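Local coordinates for probable adhesion protein (PDB 6R5S), which probably serves as the periplasmic solute-binding component of a zinc or related metal uptake system, holding iron(II) or manganese(II) in a six-histidine site, at residues 177-182 with 248-253; 14-19 with 110-115; 62-67 with 86-91; 173-178 with 189-194. All coordinates share one frame; numbering follows the deposited sequence.

Overall arrangement
Each of the four contacts includes at least one histidine ligand of a single iron(II) ion at the junction of two lobes, each built on a parallel four-stranded sheet. Contacts 2 and 3 belong to the lobe with strand 7-11 and supply His111 and His66; contacts 1 and 4 belong to the other, sharing His177, with His250 added by contact 1. His41 and His199 complete the site. Contacts 1 and 2 meet at the middle, their centres about 10 Å apart, and His111 NE2 lies 3.1 Å from His250 NE2 on the shared metal. Contact 3 is tied to contact 2 through Asn62 ND2, 2.9 Å from Pro110 O. Contacts 3 and 4 do not touch; their centres are about 22 Å apart.

Contact 1: residues 177-182 with 248-253; sequences HGAYDY and LSHISY. With FE2 (Fe (II) ion), chain C.
His177 and His250 both place CG anti to the backbone N (chi1 -158° and -165°), and these torsions send their rings toward a common point from two separate loops. There each gives NE2 to the iron(II) ion, His177 at 2.4 Å and His250 at 2.3 Å. The rings lie oblique to each other, planes 64° apart, with His177 NE2 at the edge of the His250 ring. The two nitrogens are close because they share the metal, not through any bond between them.

Farther from the metal, Tyr180 meets Leu248. Leu248 CD1 sits over one face of the phenol, 3.9 Å from the centroid of the Tyr180 ring in a CH-pi contact, while CB of the same leucine lies 3.6 Å from Tyr180 CZ. Ala179 CB covers the opposite face, and Ser249 O comes up at the edge. The hydroxyl of Tyr180 is hydrogen-bonded to Glu226. Ser249 OG accepts from Ile251 N at 3.0 Å, an ST turn with His250 at its middle.

Tyr180 is the N-cap residue of helix 181-185. Leu248 ends strand 244-248, where its side chain also packs on Phe224 of the neighbouring strand 222-226 and on helix 260-279.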
loop_
_atom_site.group_PDB
_atom_site.type_symbol
_atom_site.label_atom_id
_atom_site.label_comp_id
_atom_site.label_asym_id
_atom_site.label_seq_id
_atom_site.Cartn_x
_atom_site.Cartn_y
_atom_site.Cartn_z
ATOM N N HIS A 177 -7.727 3.166 8.509
ATOM C CA HIS A 177 -7.839 2.682 7.129
ATOM C C HIS A 177 -7.552 1.160 7.088
ATOM O O HIS A 177 -6.644 0.691 7.767
ATOM C CB HIS A 177 -6.812 3.455 6.258
ATOM C CG HIS A 177 -7.133 3.478 4.800
ATOM N ND1 HIS A 177 -8.085 4.323 4.289
ATOM C CD2 HIS A 177 -6.586 2.775 3.782
ATOM C CE1 HIS A 177 -8.118 4.082 2.987
ATOM N NE2 HIS A 177 -7.225 3.171 2.635
ATOM N N GLY A 178 -8.285 0.415 6.272
ATOM C CA GLY A 178 -8.076 -1.026 6.130
ATOM C C GLY A 178 -6.964 -1.362 5.155
ATOM O O GLY A 178 -7.153 -2.166 4.235
ATOM N N ALA A 179 -5.780 -0.774 5.378
ATOM C CA ALA A 179 -4.621 -0.921 4.513
ATOM C C ALA A 179 -3.433 -1.736 5.047
ATOM O O ALA A 179 -2.493 -1.962 4.269
ATOM C CB ALA A 179 -4.124 0.470 4.139
ATOM N N TYR A 180 -3.419 -2.141 6.338
ATOM C CA TYR A 180 -2.209 -2.712 6.907
ATOM C C TYR A 180 -2.259 -4.204 7.244
ATOM O O TYR A 180 -1.268 -4.741 7.764
ATOM C CB TYR A 180 -1.786 -1.855 8.108
ATOM C CG TYR A 180 -1.663 -0.406 7.678
ATOM C CD1 TYR A 180 -0.634 0.002 6.826
ATOM C CD2 TYR A 180 -2.662 0.518 7.982
ATOM C CE1 TYR A 180 -0.577 1.300 6.330
ATOM C CE2 TYR A 180 -2.617 1.820 7.487
ATOM C CZ TYR A 180 -1.569 2.208 6.666
ATOM O OH TYR A 180 -1.467 3.496 6.210
ATOM N N ASP A 181 -3.330 -4.889 6.799
ATOM C CA ASP A 181 -3.585 -6.318 6.998
ATOM C C ASP A 181 -2.450 -7.152 6.402
ATOM O O ASP A 181 -2.002 -8.116 7.029
ATOM C CB ASP A 181 -4.956 -6.713 6.408
ATOM C CG ASP A 181 -6.180 -5.945 6.943
ATOM O OD1 ASP A 181 -6.178 -4.686 6.887
ATOM O OD2 ASP A 181 -7.152 -6.601 7.376
ATOM N N TYR A 182 -1.922 -6.718 5.239
ATOM C CA TYR A 182 -0.799 -7.371 4.530
ATOM C C TYR A 182 0.541 -7.091 5.196
ATOM O O TYR A 182 1.359 -7.998 5.294
ATOM C CB TYR A 182 -0.743 -6.931 3.050
ATOM C CG TYR A 182 -1.897 -7.428 2.209
ATOM C CD1 TYR A 182 -1.857 -8.679 1.605
ATOM C CD2 TYR A 182 -3.038 -6.644 2.019
ATOM C CE1 TYR A 182 -2.914 -9.132 0.817
ATOM C CE2 TYR A 182 -4.097 -7.087 1.230
ATOM C CZ TYR A 182 -4.028 -8.329 0.629
ATOM O OH TYR A 182 -5.078 -8.777 -0.130
ATOM N N LEU A 248 0.911 5.490 10.000
ATOM C CA LEU A 248 1.488 4.724 8.910
ATOM C C LEU A 248 1.197 5.387 7.585
ATOM O O LEU A 248 0.325 6.255 7.501
ATOM C CB LEU A 248 1.014 3.258 8.944
ATOM C CG LEU A 248 1.583 2.368 10.068
ATOM C CD1 LEU A 248 0.972 1.022 10.050
ATOM C CD2 LEU A 248 3.050 2.204 9.928
ATOM N N SER A 249 1.987 5.045 6.558
ATOM C CA SER A 249 1.830 5.647 5.247
ATOM C C SER A 249 1.248 4.675 4.247
ATOM O O SER A 249 1.770 3.571 4.061
ATOM C CB SER A 249 3.158 6.190 4.742
ATOM O OG SER A 249 3.014 6.626 3.403
ATOM N N HIS A 250 0.185 5.121 3.565
ATOM C CA HIS A 250 -0.487 4.389 2.496
ATOM C C HIS A 250 0.391 4.476 1.216
ATOM O O HIS A 250 0.172 3.705 0.287
ATOM C CB HIS A 250 -1.862 5.047 2.271
ATOM C CG HIS A 250 -2.856 4.255 1.475
ATOM N ND1 HIS A 250 -2.610 3.881 0.167
ATOM C CD2 HIS A 250 -4.118 3.900 1.793
ATOM C CE1 HIS A 250 -3.710 3.289 -0.257
ATOM N NE2 HIS A 250 -4.648 3.280 0.683
ATOM N N ILE A 251 1.402 5.396 1.181
ATOM C CA ILE A 251 2.322 5.668 0.044
ATOM C C ILE A 251 1.452 6.190 -1.105
ATOM O O ILE A 251 1.251 5.494 -2.093
ATOM C CB ILE A 251 3.273 4.454 -0.327
ATOM C CG1 ILE A 251 3.864 3.771 0.951
ATOM C CG2 ILE A 251 4.381 4.887 -1.305
ATOM C CD1 ILE A 251 4.641 2.527 0.779
ATOM N N SER A 252 0.827 7.368 -0.895
ATOM C CA SER A 252 -0.123 7.991 -1.829
ATOM C C SER A 252 -0.050 9.523 -1.870
ATOM O O SER A 252 -0.740 10.144 -2.684
ATOM C CB SER A 252 -1.548 7.552 -1.501
ATOM O OG SER A 252 -2.015 8.067 -0.262
ATOM N N TYR A 253 0.784 10.130 -1.007
ATOM C CA TYR A 253 0.902 11.587 -0.889
ATOM C C TYR A 253 2.117 12.174 -1.608
ATOM O O TYR A 253 3.217 11.624 -1.537
ATOM C CB TYR A 253 0.916 11.977 0.601
ATOM C CG TYR A 253 0.856 13.459 0.898
ATOM C CD1 TYR A 253 -0.362 14.101 1.102
ATOM C CD2 TYR A 253 2.022 14.201 1.078
ATOM C CE1 TYR A 253 -0.421 15.453 1.433
ATOM C CE2 TYR A 253 1.975 15.552 1.416
ATOM C CZ TYR A 253 0.751 16.175 1.591
ATOM O OH TYR A 253 0.702 17.513 1.919
HETATM FE FE FE2 C . -6.772 2.552 0.369
#

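Contact 2: residues 14-19 with 110-115; sequences HPYYSY and PHTFLS. With FE2 (Fe (II) ion), chain C.
From His111, the centre of an inverse gamma turn whose CB leaves the backbone away from helix 14-24 and whose NE2 binds the iron(II) ion at 2.2 Å, the chain passes to Thr112, the first residue to come near that helix, its OG1 lying 3.9 Å from Tyr16 OH.

Phe113 carries most of the contact. Its CG stands between the backbone N and the carbonyl carbon (chi1 50°), which turns the ring in among three side chains of the helix. Pro15 CG reaches Phe113 CD1 at 3.6 Å, coming in obliquely. Tyr16 approaches from another side, with its OH at the edge of the phenylalanine ring and its CE2 3.7 Å from Phe113 CD2; the two ring planes are 74° apart. Tyr19 brings its OH to Phe113 CB. The phenol oxygens are hydrogen-bonded elsewhere, Tyr16 OH to Asn62 ND2 and to Gln122, Tyr19 OH to Ser119; Gln122 and Ser119 belong to helix 116-133. In the fold, this joins the first helix after strand 7-11 to the metal-binding loop that follows strand 84-86, all within one lobe.

Leu114 turns its CB away from the helix, its N bonded to His111 O at 3.2 Å. Ser115 then takes the N-cap position of helix 116-133, its hydroxyl capping a backbone N in the first turn.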
loop_
_atom_site.group_PDB
_atom_site.type_symbol
_atom_site.label_atom_id
_atom_site.label_comp_id
_atom_site.label_asym_id
_atom_site.label_seq_id
_atom_site.Cartn_x
_atom_site.Cartn_y
_atom_site.Cartn_z
ATOM N N HIS A 14 1.001 5.376 -6.444
ATOM C CA HIS A 14 2.393 5.727 -6.149
ATOM C C HIS A 14 3.345 4.511 -6.066
ATOM O O HIS A 14 4.398 4.602 -6.707
ATOM C CB HIS A 14 2.511 6.604 -4.891
ATOM C CG HIS A 14 2.198 8.059 -5.092
ATOM N ND1 HIS A 14 0.896 8.517 -5.126
ATOM C CD2 HIS A 14 3.033 9.118 -5.168
ATOM C CE1 HIS A 14 0.982 9.830 -5.266
ATOM N NE2 HIS A 14 2.246 10.234 -5.286
ATOM N N PRO A 15 3.030 3.375 -5.355
ATOM C CA PRO A 15 3.980 2.235 -5.317
ATOM C C PRO A 15 4.273 1.611 -6.673
ATOM O O PRO A 15 5.359 1.061 -6.880
ATOM C CB PRO A 15 3.280 1.202 -4.416
ATOM C CG PRO A 15 2.263 1.925 -3.706
ATOM C CD PRO A 15 1.833 3.077 -4.544
ATOM N N TYR A 16 3.300 1.674 -7.588
ATOM C CA TYR A 16 3.439 1.116 -8.925
ATOM C C TYR A 16 4.425 1.946 -9.768
ATOM O O TYR A 16 5.118 1.385 -10.630
ATOM C CB TYR A 16 2.054 0.921 -9.573
ATOM C CG TYR A 16 1.249 -0.131 -8.837
ATOM C CD1 TYR A 16 1.426 -1.490 -9.103
ATOM C CD2 TYR A 16 0.385 0.222 -7.805
ATOM C CE1 TYR A 16 0.717 -2.465 -8.399
ATOM C CE2 TYR A 16 -0.321 -0.745 -7.087
ATOM C CZ TYR A 16 -0.157 -2.087 -7.389
ATOM O OH TYR A 16 -0.856 -3.028 -6.674
ATOM N N TYR A 17 4.557 3.265 -9.439
ATOM C CA TYR A 17 5.528 4.152 -10.063
ATOM C C TYR A 17 6.881 3.714 -9.587
ATOM O O TYR A 17 7.822 3.764 -10.360
ATOM C CB TYR A 17 5.312 5.620 -9.659
ATOM C CG TYR A 17 6.120 6.580 -10.501
ATOM C CD1 TYR A 17 7.425 6.929 -10.142
ATOM C CD2 TYR A 17 5.601 7.114 -11.676
ATOM C CE1 TYR A 17 8.198 7.764 -10.950
ATOM C CE2 TYR A 17 6.359 7.965 -12.485
ATOM C CZ TYR A 17 7.658 8.281 -12.122
ATOM O OH TYR A 17 8.389 9.131 -12.907
ATOM N N SER A 18 6.990 3.296 -8.314
ATOM C CA SER A 18 8.243 2.805 -7.759
ATOM C C SER A 18 8.589 1.448 -8.373
ATOM O O SER A 18 9.708 1.291 -8.870
ATOM C CB SER A 18 8.187 2.738 -6.241
ATOM O OG SER A 18 8.232 4.034 -5.663
ATOM N N TYR A 19 7.618 0.506 -8.437
ATOM C CA TYR A 19 7.902 -0.799 -9.057
ATOM C C TYR A 19 8.402 -0.635 -10.489
ATOM O O TYR A 19 9.525 -1.039 -10.764
ATOM C CB TYR A 19 6.697 -1.766 -9.057
ATOM C CG TYR A 19 5.992 -2.023 -7.743
ATOM C CD1 TYR A 19 6.674 -1.947 -6.532
ATOM C CD2 TYR A 19 4.650 -2.404 -7.714
ATOM C CE1 TYR A 19 6.023 -2.190 -5.320
ATOM C CE2 TYR A 19 3.997 -2.670 -6.514
ATOM C CZ TYR A 19 4.689 -2.570 -5.321
ATOM O OH TYR A 19 4.034 -2.851 -4.150
ATOM N N PRO A 110 -7.535 -4.548 -1.253
ATOM C CA PRO A 110 -6.680 -4.257 -2.411
ATOM C C PRO A 110 -5.279 -3.745 -2.097
ATOM O O PRO A 110 -4.527 -3.472 -3.026
ATOM C CB PRO A 110 -7.492 -3.196 -3.160
ATOM C CG PRO A 110 -8.215 -2.449 -2.087
ATOM C CD PRO A 110 -8.462 -3.420 -0.976
ATOM N N HIS A 111 -4.918 -3.622 -0.806
ATOM C CA HIS A 111 -3.643 -3.058 -0.359
ATOM C C HIS A 111 -2.492 -4.052 -0.284
ATOM O O HIS A 111 -1.738 -4.062 0.703
ATOM C CB HIS A 111 -3.819 -2.333 0.982
ATOM C CG HIS A 111 -4.905 -1.304 0.992
ATOM N ND1 HIS A 111 -6.197 -1.633 1.334
ATOM C CD2 HIS A 111 -4.846 0.018 0.743
ATOM C CE1 HIS A 111 -6.883 -0.510 1.294
ATOM N NE2 HIS A 111 -6.111 0.514 0.944
ATOM N N THR A 112 -2.311 -4.832 -1.370
ATOM C CA THR A 112 -1.223 -5.827 -1.535
ATOM C C THR A 112 0.129 -5.130 -1.551
ATOM O O THR A 112 1.044 -5.601 -0.913
ATOM C CB THR A 112 -1.417 -6.631 -2.823
ATOM O OG1 THR A 112 -1.654 -5.708 -3.888
ATOM C CG2 THR A 112 -2.559 -7.633 -2.734
ATOM N N PHE A 113 0.216 -3.954 -2.195
ATOM C CA PHE A 113 1.408 -3.106 -2.246
ATOM C C PHE A 113 1.969 -2.675 -0.865
ATOM O O PHE A 113 3.128 -2.260 -0.808
ATOM C CB PHE A 113 1.190 -1.870 -3.128
ATOM C CG PHE A 113 -0.063 -1.086 -2.835
ATOM C CD1 PHE A 113 -0.060 -0.072 -1.889
ATOM C CD2 PHE A 113 -1.229 -1.309 -3.560
ATOM C CE1 PHE A 113 -1.215 0.656 -1.624
ATOM C CE2 PHE A 113 -2.382 -0.576 -3.300
ATOM C CZ PHE A 113 -2.366 0.405 -2.337
ATOM N N LEU A 114 1.192 -2.780 0.238
ATOM C CA LEU A 114 1.764 -2.434 1.547
ATOM C C LEU A 114 2.252 -3.706 2.273
ATOM O O LEU A 114 2.079 -3.840 3.478
ATOM C CB LEU A 114 0.858 -1.534 2.410
ATOM C CG LEU A 114 0.334 -0.259 1.738
ATOM C CD1 LEU A 114 -0.800 0.344 2.507
ATOM C CD2 LEU A 114 1.436 0.772 1.472
ATOM N N SER A 115 2.935 -4.607 1.507
ATOM C CA SER A 115 3.573 -5.861 1.927
ATOM C C SER A 115 4.785 -6.108 1.047
ATOM O O SER A 115 4.692 -5.958 -0.165
ATOM C CB SER A 115 2.615 -7.036 1.774
ATOM O OG SER A 115 3.260 -8.294 1.920
HETATM FE FE FE2 C . -6.772 2.552 0.369
#

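Contact 3: residues 62-67 with 86-91; sequences NGVGHD and EANAKV. With FE2 (Fe (II) ion), chain C.
The amides of Asn62 and Asn88 meet with their planes 75° apart. Asn62 OD1 accepts from two backbone donors that arrive over opposite faces of its plane, Val64 N at 3.1 Å and His66 N at 2.9 Å; the first of these makes an Asx turn. Its ND2 is hydrogen-bonded to Pro110 O and Tyr16 OH. The carboxylate of Asp67 is used at its edge: OD1 takes Gly63 N on its syn lone pair, and OD2 takes Asn62 N from the syn side, 16° out of the plane, at 2.8 Å.

From the other segment, Asn88 points its amide at this loop. As modelled, OD1 lies 2.9 Å from Asn62 O, but two acceptors cannot bond and nothing should rest on that closeness. Asn88 CB packs on Val64 CG1 at 3.9 Å. Glu86 bends at chi2 (-71°), which swings its carboxylate back to the loop, OE1 lying 3.4 Å from Gly63 CA.

His66 binds the iron(II) ion through NE2 at 2.3 Å. Its loop follows strand 58-61 and packs beside the type I turn 86-89 that leaves neighbouring strand 84-86. Four hydrogen bonds to the Asn62 and Asp67 side chains hold the 62-67 loop; Asn62 grips the backbone N of His66 and so probably helps to place this ligand, while the 86-91 side adds packing.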
loop_
_atom_site.group_PDB
_atom_site.type_symbol
_atom_site.label_atom_id
_atom_site.label_comp_id
_atom_site.label_asym_id
_atom_site.label_seq_id
_atom_site.Cartn_x
_atom_site.Cartn_y
_atom_site.Cartn_z
ATOM N N ASN A 62 -3.460 -2.546 -10.457
ATOM C CA ASN A 62 -3.594 -3.241 -9.175
ATOM C C ASN A 62 -4.711 -4.288 -9.438
ATOM O O ASN A 62 -4.552 -5.483 -9.147
ATOM C CB ASN A 62 -4.000 -2.191 -8.103
ATOM C CG ASN A 62 -4.685 -2.725 -6.885
ATOM O OD1 ASN A 62 -5.912 -2.824 -6.843
ATOM N ND2 ASN A 62 -3.911 -3.064 -5.865
ATOM N N GLY A 63 -5.790 -3.793 -10.061
ATOM C CA GLY A 63 -6.971 -4.511 -10.518
ATOM C C GLY A 63 -7.762 -5.308 -9.507
ATOM O O GLY A 63 -8.656 -6.052 -9.918
ATOM N N VAL A 64 -7.437 -5.181 -8.185
ATOM C CA VAL A 64 -8.106 -5.909 -7.091
ATOM C C VAL A 64 -8.923 -4.950 -6.176
ATOM O O VAL A 64 -9.371 -5.350 -5.086
ATOM C CB VAL A 64 -7.169 -6.872 -6.301
ATOM C CG1 VAL A 64 -6.631 -7.964 -7.215
ATOM C CG2 VAL A 64 -6.017 -6.138 -5.621
ATOM N N GLY A 65 -9.196 -3.742 -6.689
ATOM C CA GLY A 65 -10.048 -2.766 -6.023
ATOM C C GLY A 65 -9.442 -1.442 -5.622
ATOM O O GLY A 65 -10.113 -0.650 -4.952
ATOM N N HIS A 66 -8.192 -1.173 -6.019
ATOM C CA HIS A 66 -7.589 0.105 -5.661
ATOM C C HIS A 66 -7.343 1.027 -6.870
ATOM O O HIS A 66 -6.697 2.067 -6.726
ATOM C CB HIS A 66 -6.331 -0.053 -4.806
ATOM C CG HIS A 66 -6.272 0.950 -3.700
ATOM N ND1 HIS A 66 -6.392 2.306 -3.946
ATOM C CD2 HIS A 66 -6.102 0.755 -2.375
ATOM C CE1 HIS A 66 -6.290 2.886 -2.769
ATOM N NE2 HIS A 66 -6.127 1.987 -1.792
ATOM N N ASP A 67 -7.903 0.685 -8.042
ATOM C CA ASP A 67 -7.802 1.537 -9.229
ATOM C C ASP A 67 -8.966 1.301 -10.197
ATOM O O ASP A 67 -8.759 1.197 -11.411
ATOM C CB ASP A 67 -6.425 1.454 -9.916
ATOM C CG ASP A 67 -5.918 0.068 -10.236
ATOM O OD1 ASP A 67 -6.712 -0.905 -10.127
ATOM O OD2 ASP A 67 -4.733 -0.052 -10.598
ATOM N N GLU A 86 -2.083 -7.012 -15.111
ATOM C CA GLU A 86 -2.726 -7.255 -13.829
ATOM C C GLU A 86 -1.616 -7.656 -12.832
ATOM O O GLU A 86 -1.261 -8.834 -12.738
ATOM C CB GLU A 86 -3.809 -8.334 -13.991
ATOM C CG GLU A 86 -5.134 -7.793 -14.518
ATOM C CD GLU A 86 -5.943 -6.937 -13.552
ATOM O OE1 GLU A 86 -5.770 -7.078 -12.316
ATOM O OE2 GLU A 86 -6.763 -6.124 -14.043
ATOM N N ALA A 87 -1.010 -6.644 -12.167
ATOM C CA ALA A 87 0.114 -6.787 -11.231
ATOM C C ALA A 87 -0.122 -7.784 -10.092
ATOM O O ALA A 87 0.834 -8.411 -9.632
ATOM C CB ALA A 87 0.522 -5.430 -10.676
ATOM N N ASN A 88 -1.385 -7.973 -9.673
ATOM C CA ASN A 88 -1.721 -8.924 -8.614
ATOM C C ASN A 88 -2.222 -10.274 -9.125
ATOM O O ASN A 88 -2.985 -10.941 -8.424
ATOM C CB ASN A 88 -2.738 -8.318 -7.681
ATOM C CG ASN A 88 -2.178 -7.173 -6.944
ATOM O OD1 ASN A 88 -2.476 -6.014 -7.237
ATOM N ND2 ASN A 88 -1.326 -7.480 -6.000
ATOM N N ALA A 89 -1.796 -10.694 -10.318
ATOM C CA ALA A 89 -2.267 -11.951 -10.876
ATOM C C ALA A 89 -1.849 -13.196 -10.050
ATOM O O ALA A 89 -2.605 -14.178 -9.968
ATOM C CB ALA A 89 -1.815 -12.085 -12.323
ATOM N N LYS A 90 -0.670 -13.135 -9.426
ATOM C CA LYS A 90 -0.116 -14.265 -8.694
ATOM C C LYS A 90 -0.112 -14.078 -7.193
ATOM O O LYS A 90 0.413 -14.933 -6.481
ATOM C CB LYS A 90 1.301 -14.592 -9.216
ATOM C CG LYS A 90 1.413 -14.708 -10.746
ATOM C CD LYS A 90 0.931 -16.062 -11.309
ATOM C CE LYS A 90 -0.329 -15.957 -12.132
ATOM N NZ LYS A 90 -0.176 -15.050 -13.311
ATOM N N VAL A 91 -0.725 -12.990 -6.710
ATOM C CA VAL A 91 -0.788 -12.607 -5.299
ATOM C C VAL A 91 -1.994 -13.234 -4.559
ATOM O O VAL A 91 -3.139 -12.998 -4.973
ATOM C CB VAL A 91 -0.788 -11.052 -5.148
ATOM C CG1 VAL A 91 -0.883 -10.643 -3.700
ATOM C CG2 VAL A 91 0.445 -10.426 -5.777
HETATM FE FE FE2 C . -6.772 2.552 0.369
#

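Contact 4: residues 173-178 with 189-194; sequences VATIHG and LEVTAV. With FE2 (Fe (II) ion), chain C.
Backbone hydrogen bonds come first: Val173 O accepts from Thr192 N at 2.8 Å, and Thr175 N donates to Ala193 O at 3.0 Å. A CA-H...O contact adds to them, Val194 CA lying 3.2 Å from Thr175 O.

Of the side-chain polar bonds, one stays within 173-178. Thr175 OG1, held between the backbone N and the carbonyl carbon (chi1 66°), donates to His177 O at 2.9 Å from above the carbonyl plane, tying the end of the strand to the turn beyond it. The ring of His177 has a weak bond of its own from ND1 to Glu196.

Side-chain packing falls on both faces of the strand pair. Ala174 CB and Ala193 CB make an apolar contact on one, 4.4 Å apart, and both touch Leu215 of helix 205-217. Thr175 and Val194 share the other, where valine methyls lie against polar atoms: Val194 CG2 is 3.6 Å from Thr175 OG1, and Val194 CG1 reaches Ile176 O at 3.5 Å and the backbone at Gly178. Separately, Val191 CG1 comes within 3.7 Å of Thr175 OG1.

Together, strand 173-175, helix 181-185 and the short, weakly bonded edge strand 193-194 form a beta-alpha-beta crossover in a parallel sheet, with the metal ligand His177 in the loop just past the first strand.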
loop_
_atom_site.group_PDB
_atom_site.type_symbol
_atom_site.label_atom_id
_atom_site.label_comp_id
_atom_site.label_asym_id
_atom_site.label_seq_id
_atom_site.Cartn_x
_atom_site.Cartn_y
_atom_site.Cartn_z
ATOM N N VAL A 173 -4.078 -4.757 17.974
ATOM C CA VAL A 173 -3.805 -3.644 17.063
ATOM C C VAL A 173 -5.103 -3.264 16.313
ATOM O O VAL A 173 -5.931 -4.124 16.038
ATOM C CB VAL A 173 -2.640 -4.124 16.137
ATOM C CG1 VAL A 173 -2.773 -3.659 14.700
ATOM C CG2 VAL A 173 -1.299 -3.731 16.716
ATOM N N ALA A 174 -5.298 -1.971 16.045
ATOM C CA ALA A 174 -6.443 -1.455 15.285
ATOM C C ALA A 174 -5.913 -0.426 14.318
ATOM O O ALA A 174 -4.851 0.149 14.566
ATOM C CB ALA A 174 -7.463 -0.817 16.203
ATOM N N THR A 175 -6.611 -0.218 13.193
ATOM C CA THR A 175 -6.211 0.759 12.178
ATOM C C THR A 175 -7.443 1.535 11.744
ATOM O O THR A 175 -8.552 0.996 11.802
ATOM C CB THR A 175 -5.424 0.101 11.003
ATOM O OG1 THR A 175 -6.251 -0.788 10.269
ATOM C CG2 THR A 175 -4.202 -0.680 11.451
ATOM N N ILE A 176 -7.262 2.806 11.345
ATOM C CA ILE A 176 -8.334 3.661 10.835
ATOM C C ILE A 176 -8.699 3.143 9.427
ATOM O O ILE A 176 -9.806 2.671 9.212
ATOM C CB ILE A 176 -7.855 5.139 10.825
ATOM C CG1 ILE A 176 -7.461 5.632 12.245
ATOM C CG2 ILE A 176 -8.836 6.082 10.133
ATOM C CD1 ILE A 176 -8.496 5.518 13.345
ATOM N N HIS A 177 -7.727 3.166 8.509
ATOM C CA HIS A 177 -7.839 2.682 7.129
ATOM C C HIS A 177 -7.552 1.160 7.088
ATOM O O HIS A 177 -6.644 0.691 7.767
ATOM C CB HIS A 177 -6.812 3.455 6.258
ATOM C CG HIS A 177 -7.133 3.478 4.800
ATOM N ND1 HIS A 177 -8.085 4.323 4.289
ATOM C CD2 HIS A 177 -6.586 2.775 3.782
ATOM C CE1 HIS A 177 -8.118 4.082 2.987
ATOM N NE2 HIS A 177 -7.225 3.171 2.635
ATOM N N GLY A 178 -8.285 0.415 6.272
ATOM C CA GLY A 178 -8.076 -1.026 6.130
ATOM C C GLY A 178 -6.964 -1.362 5.155
ATOM O O GLY A 178 -7.153 -2.166 4.235
ATOM N N LEU A 189 0.941 -10.787 12.922
ATOM C CA LEU A 189 -0.155 -10.050 13.519
ATOM C C LEU A 189 -1.332 -9.931 12.587
ATOM O O LEU A 189 -1.156 -9.943 11.371
ATOM C CB LEU A 189 0.320 -8.636 13.897
ATOM C CG LEU A 189 1.373 -8.549 14.996
ATOM C CD1 LEU A 189 2.098 -7.214 14.940
ATOM C CD2 LEU A 189 0.748 -8.773 16.381
ATOM N N GLU A 190 -2.540 -9.790 13.193
ATOM C CA GLU A 190 -3.863 -9.570 12.598
ATOM C C GLU A 190 -4.354 -8.222 13.139
ATOM O O GLU A 190 -3.969 -7.821 14.251
ATOM C CB GLU A 190 -4.870 -10.656 13.032
ATOM C CG GLU A 190 -4.844 -11.893 12.158
ATOM C CD GLU A 190 -6.137 -12.690 12.072
ATOM O OE1 GLU A 190 -6.707 -13.043 13.132
ATOM O OE2 GLU A 190 -6.561 -12.992 10.933
ATOM N N VAL A 191 -5.245 -7.553 12.376
ATOM C CA VAL A 191 -5.867 -6.282 12.743
ATOM C C VAL A 191 -7.153 -6.661 13.464
ATOM O O VAL A 191 -7.960 -7.401 12.898
ATOM C CB VAL A 191 -6.082 -5.411 11.487
ATOM C CG1 VAL A 191 -6.735 -4.088 11.840
ATOM C CG2 VAL A 191 -4.754 -5.171 10.782
ATOM N N THR A 192 -7.303 -6.259 14.754
ATOM C CA THR A 192 -8.483 -6.602 15.570
ATOM C C THR A 192 -9.666 -5.828 15.046
ATOM O O THR A 192 -10.738 -6.396 14.899
ATOM C CB THR A 192 -8.228 -6.367 17.061
ATOM O OG1 THR A 192 -7.054 -7.072 17.457
ATOM C CG2 THR A 192 -9.365 -6.833 17.923
ATOM N N ALA A 193 -9.457 -4.559 14.694
ATOM C CA ALA A 193 -10.514 -3.719 14.186
ATOM C C ALA A 193 -10.019 -2.670 13.198
ATOM O O ALA A 193 -8.935 -2.118 13.364
ATOM C CB ALA A 193 -11.185 -3.029 15.352
ATOM N N VAL A 194 -10.848 -2.367 12.200
ATOM C CA VAL A 194 -10.657 -1.297 11.227
ATOM C C VAL A 194 -11.755 -0.295 11.536
ATOM O O VAL A 194 -12.918 -0.673 11.642
ATOM C CB VAL A 194 -10.651 -1.783 9.753
ATOM C CG1 VAL A 194 -10.845 -0.626 8.779
ATOM C CG2 VAL A 194 -9.353 -2.510 9.451
HETATM FE FE FE2 C . -6.772 2.552 0.369
#